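Protein KP700603 (Klebsiella pneumoniae 700603, PDB 5KVK) is of unknown function but belongs to the competence-damaged protein (CinA) superfamily, some of whose members are nicotinamide mononucleotide deamidases. Local coordinates at residues Glu91-Ile96 against Trp127-Phe132; Ile104-Ser109 against Arg156-Ala161. One frame throughout, in Å; residues are numbered along the deposited sequence. Where two conformers were deposited one is given.

Contact 1 of 2, residues Glu91-Ile96 against Trp127-Phe132; sequences EMSTGI and WFAWNF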
loop_
_atom_site.group_PDB
_atom_site.type_symbol
_atom_site.label_atom_id
_atom_site.label_comp_id
_atom_site.label_asym_id
_atom_site.label_seq_id
_atom_site.Cartn_x
_atom_site.Cartn_y
_atom_site.Cartn_z
ATOM N N GLU A 91 14.258 5.109 -10.153
ATOM C CA GLU A 91 14.059 6.286 -9.300
ATOM C C GLU A 91 13.019 6.011 -8.213
ATOM O O GLU A 91 13.226 6.417 -7.049
ATOM C CB GLU A 91 13.688 7.497 -10.151
ATOM C CG GLU A 91 14.861 7.964 -11.009
ATOM C CD GLU A 91 14.544 9.191 -11.819
ATOM O OE1 GLU A 91 15.303 9.536 -12.731
ATOM O OE2 GLU A 91 13.536 9.825 -11.531
ATOM N N MET A 92 11.924 5.296 -8.542
ATOM C CA MET A 92 11.007 4.834 -7.495
ATOM C C MET A 92 11.769 4.080 -6.411
ATOM O O MET A 92 11.526 4.318 -5.220
ATOM C CB MET A 92 9.934 3.931 -8.081
ATOM C CG MET A 92 8.912 4.754 -8.916
ATOM S SD MET A 92 7.739 3.545 -9.671
ATOM C CE MET A 92 6.778 3.031 -8.236
ATOM N N SER A 93 12.671 3.175 -6.796
ATOM C CA SER A 93 13.303 2.334 -5.755
ATOM C C SER A 93 14.187 3.183 -4.860
ATOM O O SER A 93 14.180 2.998 -3.642
ATOM C CB SER A 93 14.101 1.175 -6.339
ATOM O OG SER A 93 15.296 1.598 -6.944
ATOM N N THR A 94 14.905 4.160 -5.443
ATOM C CA THR A 94 15.746 5.036 -4.617
ATOM C C THR A 94 14.860 5.874 -3.693
ATOM O O THR A 94 15.215 6.145 -2.537
ATOM C CB THR A 94 16.554 5.940 -5.523
ATOM O OG1 THR A 94 17.424 5.149 -6.341
ATOM C CG2 THR A 94 17.385 6.950 -4.707
ATOM N N GLY A 95 13.733 6.374 -4.218
ATOM C CA GLY A 95 12.904 7.241 -3.400
ATOM C C GLY A 95 12.364 6.520 -2.177
ATOM O O GLY A 95 12.373 7.076 -1.072
ATOM N N ILE A 96 11.930 5.274 -2.352
ATOM C CA ILE A 96 11.333 4.603 -1.191
ATOM C C ILE A 96 12.435 4.042 -0.275
ATOM O O ILE A 96 12.279 4.039 0.955
ATOM C CB ILE A 96 10.328 3.509 -1.614
ATOM C CG1 ILE A 96 9.516 2.942 -0.399
ATOM C CG2 ILE A 96 11.018 2.401 -2.389
ATOM C CD1 ILE A 96 8.721 4.046 0.363
ATOM N N TRP A 127 7.672 -3.435 -15.221
ATOM C CA TRP A 127 9.079 -3.223 -14.870
ATOM C C TRP A 127 9.273 -3.380 -13.367
ATOM O O TRP A 127 8.436 -2.921 -12.581
ATOM C CB TRP A 127 9.509 -1.797 -15.256
ATOM C CG TRP A 127 10.098 -1.720 -16.644
ATOM C CD1 TRP A 127 9.451 -1.306 -17.778
ATOM C CD2 TRP A 127 11.437 -2.079 -17.036
ATOM N NE1 TRP A 127 10.331 -1.357 -18.872
ATOM C CE2 TRP A 127 11.543 -1.840 -18.439
ATOM C CE3 TRP A 127 12.561 -2.568 -16.345
ATOM C CZ2 TRP A 127 12.732 -2.063 -19.152
ATOM C CZ3 TRP A 127 13.731 -2.805 -17.065
ATOM C CH2 TRP A 127 13.807 -2.556 -18.452
ATOM N N PHE A 128 10.392 -3.983 -12.987
ATOM C CA PHE A 128 10.779 -4.198 -11.606
ATOM C C PHE A 128 12.152 -3.597 -11.341
ATOM O O PHE A 128 13.051 -3.655 -12.196
ATOM C CB PHE A 128 10.869 -5.685 -11.297
ATOM C CG PHE A 128 9.582 -6.439 -11.506
ATOM C CD1 PHE A 128 9.189 -6.857 -12.797
ATOM C CD2 PHE A 128 8.768 -6.720 -10.412
ATOM C CE1 PHE A 128 7.976 -7.564 -12.965
ATOM C CE2 PHE A 128 7.567 -7.416 -10.582
ATOM C CZ PHE A 128 7.180 -7.819 -11.854
ATOM N N ALA A 129 12.322 -3.088 -10.136
ATOM C CA ALA A 129 13.670 -2.817 -9.621
ATOM C C ALA A 129 13.805 -3.409 -8.229
ATOM O O ALA A 129 12.875 -3.328 -7.396
ATOM C CB ALA A 129 13.929 -1.317 -9.606
ATOM N N TRP A 130 14.986 -3.955 -7.953
ATOM C CA TRP A 130 15.386 -4.398 -6.633
ATOM C C TRP A 130 16.633 -3.598 -6.306
ATOM O O TRP A 130 17.633 -3.692 -7.016
ATOM C CB TRP A 130 15.696 -5.906 -6.624
ATOM C CG TRP A 130 14.587 -6.823 -7.056
ATOM C CD1 TRP A 130 13.697 -7.532 -6.243
ATOM C CD2 TRP A 130 14.233 -7.134 -8.396
ATOM N NE1 TRP A 130 12.812 -8.269 -7.044
ATOM C CE2 TRP A 130 13.118 -8.025 -8.354
ATOM C CE3 TRP A 130 14.755 -6.753 -9.652
ATOM C CZ2 TRP A 130 12.523 -8.525 -9.508
ATOM C CZ3 TRP A 130 14.185 -7.260 -10.799
ATOM C CH2 TRP A 130 13.098 -8.172 -10.723
ATOM N N ASN A 131 16.560 -2.801 -5.269
ATOM C CA ASN A 131 17.589 -1.821 -4.941
ATOM C C ASN A 131 18.165 -2.248 -3.602
ATOM O O ASN A 131 17.524 -2.072 -2.565
ATOM C CB ASN A 131 16.956 -0.424 -4.873
ATOM C CG ASN A 131 17.972 0.671 -4.589
ATOM O OD1 ASN A 131 19.039 0.380 -4.026
ATOM N ND2 ASN A 131 17.669 1.944 -4.954
ATOM N N PHE A 132 19.374 -2.788 -3.595
ATOM C CA PHE A 132 20.042 -3.122 -2.334
ATOM C C PHE A 132 21.039 -2.018 -1.981
ATOM O O PHE A 132 22.108 -1.882 -2.604
ATOM C CB PHE A 132 20.739 -4.468 -2.451
ATOM C CG PHE A 132 21.564 -4.852 -1.264
ATOM C CD1 PHE A 132 21.015 -4.864 0.041
ATOM C CD2 PHE A 132 22.878 -5.258 -1.423
ATOM C CE1 PHE A 132 21.744 -5.235 1.139
ATOM C CE2 PHE A 132 23.611 -5.664 -0.334
ATOM C CZ PHE A 132 23.047 -5.643 0.972
HETATM O O HOH W 1 19.587 4.193 -4.904
#

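Contact 2 of 2, residues Ile104-Ser109 against Arg156-Ala161; sequences IAIAIS and RFAMAA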
loop_
_atom_site.group_PDB
_atom_site.type_symbol
_atom_site.label_atom_id
_atom_site.label_comp_id
_atom_site.label_asym_id
_atom_site.label_seq_id
_atom_site.Cartn_x
_atom_site.Cartn_y
_atom_site.Cartn_z
ATOM N N ILE A 104 16.745 -2.837 1.462
ATOM C CA ILE A 104 16.339 -3.247 0.115
ATOM C C ILE A 104 15.028 -2.604 -0.228
ATOM O O ILE A 104 14.079 -2.650 0.576
ATOM C CB ILE A 104 16.204 -4.785 0.019
ATOM C CG1 ILE A 104 17.469 -5.455 0.429
ATOM C CG2 ILE A 104 15.666 -5.246 -1.380
ATOM C CD1 ILE A 104 17.216 -6.943 0.782
ATOM N N ALA A 105 14.920 -2.056 -1.448
ATOM C CA ALA A 105 13.617 -1.565 -1.943
ATOM C C ALA A 105 13.226 -2.317 -3.193
ATOM O O ALA A 105 14.063 -2.525 -4.077
ATOM C CB ALA A 105 13.634 -0.069 -2.275
ATOM N N ILE A 106 11.947 -2.693 -3.279
ATOM C CA ILE A 106 11.385 -3.203 -4.530
ATOM C C ILE A 106 10.436 -2.165 -5.083
ATOM O O ILE A 106 9.590 -1.634 -4.341
ATOM C CB ILE A 106 10.634 -4.523 -4.320
ATOM C CG1 ILE A 106 11.655 -5.604 -4.009
ATOM C CG2 ILE A 106 9.804 -4.848 -5.549
ATOM C CD1 ILE A 106 10.938 -6.916 -3.645
ATOM N N ALA A 107 10.599 -1.824 -6.401
ATOM C CA ALA A 107 9.631 -0.935 -7.053
ATOM C C ALA A 107 9.039 -1.703 -8.226
ATOM O O ALA A 107 9.751 -2.405 -8.947
ATOM C CB ALA A 107 10.280 0.396 -7.559
ATOM N N ILE A 108 7.724 -1.569 -8.432
ATOM C CA ILE A 108 7.067 -2.258 -9.527
ATOM C C ILE A 108 6.216 -1.209 -10.255
ATOM O O ILE A 108 5.402 -0.537 -9.615
ATOM C CB ILE A 108 6.158 -3.373 -9.019
ATOM C CG1 ILE A 108 6.923 -4.379 -8.137
ATOM C CG2 ILE A 108 5.352 -4.025 -10.220
ATOM C CD1 ILE A 108 5.971 -5.532 -7.583
ATOM N N SER A 109 6.381 -1.111 -11.570
ATOM C CA SER A 109 5.585 -0.191 -12.373
ATOM C C SER A 109 5.232 -0.868 -13.677
ATOM O O SER A 109 6.137 -1.357 -14.380
ATOM C CB SER A 109 6.367 1.126 -12.651
ATOM O OG SER A 109 5.480 2.021 -13.311
ATOM N N ARG A 156 4.279 -12.173 -7.105
ATOM C CA ARG A 156 5.091 -13.359 -6.866
ATOM C C ARG A 156 6.450 -13.234 -7.529
ATOM O O ARG A 156 7.464 -13.579 -6.924
ATOM C CB ARG A 156 4.376 -14.626 -7.344
ATOM C CG ARG A 156 3.341 -15.113 -6.340
ATOM C CD ARG A 156 2.788 -16.486 -6.677
ATOM N NE ARG A 156 2.120 -16.465 -7.970
ATOM C CZ ARG A 156 0.825 -16.258 -8.150
ATOM N NH1 ARG A 156 0.013 -16.037 -7.129
ATOM N NH2 ARG A 156 0.356 -16.247 -9.381
ATOM N N PHE A 157 6.492 -12.725 -8.780
ATOM C CA PHE A 157 7.795 -12.567 -9.427
ATOM C C PHE A 157 8.720 -11.658 -8.614
ATOM O O PHE A 157 9.921 -11.955 -8.474
ATOM C CB PHE A 157 7.643 -12.027 -10.841
ATOM C CG PHE A 157 8.970 -11.942 -11.580
ATOM C CD1 PHE A 157 9.570 -10.704 -11.819
ATOM C CD2 PHE A 157 9.609 -13.109 -12.003
ATOM C CE1 PHE A 157 10.808 -10.649 -12.503
ATOM C CE2 PHE A 157 10.836 -13.044 -12.653
ATOM C CZ PHE A 157 11.430 -11.806 -12.880
ATOM N N ALA A 158 8.185 -10.554 -8.072
ATOM C CA ALA A 158 9.026 -9.633 -7.292
ATOM C C ALA A 158 9.702 -10.390 -6.153
ATOM O O ALA A 158 10.916 -10.245 -5.901
ATOM C CB ALA A 158 8.160 -8.496 -6.756
ATOM N N MET A 159 8.939 -11.266 -5.488
ATOM C CA MET A 159 9.457 -11.950 -4.296
ATOM C C MET A 159 10.361 -13.101 -4.678
ATOM O O MET A 159 11.413 -13.298 -4.042
ATOM C CB MET A 159 8.316 -12.444 -3.407
ATOM C CG MET A 159 7.523 -11.261 -2.733
ATOM S SD MET A 159 8.629 -10.225 -1.805
ATOM C CE MET A 159 8.894 -11.349 -0.440
ATOM N N ALA A 160 9.978 -13.849 -5.727
ATOM C CA ALA A 160 10.787 -15.006 -6.143
ATOM C C ALA A 160 12.172 -14.556 -6.631
ATOM O O ALA A 160 13.196 -15.148 -6.281
ATOM C CB ALA A 160 10.086 -15.764 -7.239
ATOM N N ALA A 161 12.213 -13.450 -7.378
ATOM C CA ALA A 161 13.491 -12.892 -7.840
ATOM C C ALA A 161 14.308 -12.362 -6.675
ATOM O O ALA A 161 15.529 -12.563 -6.622
ATOM C CB ALA A 161 13.206 -11.780 -8.840
#

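Contact 1 of 2, residues Glu91-Ile96 against Trp127-Phe132
Asn-131 swings CG to the far side of its backbone N (chi1 -178°) and so reaches from the strand toward the helix, while Ser-93 folds OG back over its own backbone. The two side chains meet there: Asn-131 ND2 gives a hydrogen bond to Ser-93 OG over 3.1 Å, bent at the hydrogen (149°), with the oxygen tilted slightly out of the amide plane. Ser-93 OG is also bonded to the carbonyl of Gln-90 one turn earlier, and Asn-131 OD1 takes the backbone N-H of Gly-134, so both ends of the amide are held and its rotation is fixed. A water links Asn-131 to the next helix residue, Thr-94: ND2 donates to it over 3.0 Å, and it lies 2.8 Å from Thr-94 OG1. Next to this polar pair the carbons also meet, with CB of Ser-93 3.6 Å from CB of Asn-131 and 4.1 Å from the methyl CB of Ala-129. Leu-97, one turn further along the same helix, also touches Asn-131. Helix 86-100 lies on one face of the sheet, its segment at 40° to that of strand 125-132, and Ile-136 of the neighbouring strand 135-142 touches both Ser-93 and Asn-131.

Contact 2 of 2, residues Ile104-Ser109 against Arg156-Ala161
Ala-158 puts its single methyl against two isoleucines of the strand: CB lies 3.8 Å from CD1 of Ile-108 and 4.2 Å from CG2 of Ile-106. The isoleucines use different branches. Ile-108 extends its long arm, CG1 beside the backbone N (chi1 -56°) and CD1 carried straight on (chi2 179°), whereas Ile-106 offers its short branch to the methyl and sends CD1 past it, to 4.0 Å from the carbonyl O of Ala-158 and 4.4 Å from SD of Met-159. No hydrogen bond joins the segments; the contact is apolar and buried. With only a methyl at Ala-158, the nearest backbones come to 7.4 Å, between CA of Ile-106 and CA of Ala-158. Further out, Trp-130 on the neighbouring strand touches Ile-106 and gives its NE1 hydrogen to the carbonyl of Ala-158, while Met-159 leans on Leu-15 and Val-19 of helix 12-26. The strand segment and the helix segment run at 149°, roughly antiparallel, with axes 10.0 Å apart. This is the layered packing of an alpha/beta sandwich, in which alternate residues of a central strand point to the helices on one face of a mixed sheet.

Contacts 1 and 2 lie on opposite faces of one mixed sheet, their centres about 9 Å apart. Strands 104-110 and 125-132 are antiparallel neighbours in it: Trp-127 N is 2.7 Å from Ser-109 O and Asn-131 N 2.8 Å from Ala-105 O, probable hydrogen bonds that join the two contacts through the backbone. Each contact's strand also meets the other's helix: the CB of Ala-105 lies 3.4 Å from Ser-93 O on the face of helix 86-100, and Trp-130 CZ2 lies 3.4 Å from Ala-161 CB on the face of helix 147-165. The segments alternate along the chain, and with one helix on each face the two strands lie between helices 86-100 and 147-165.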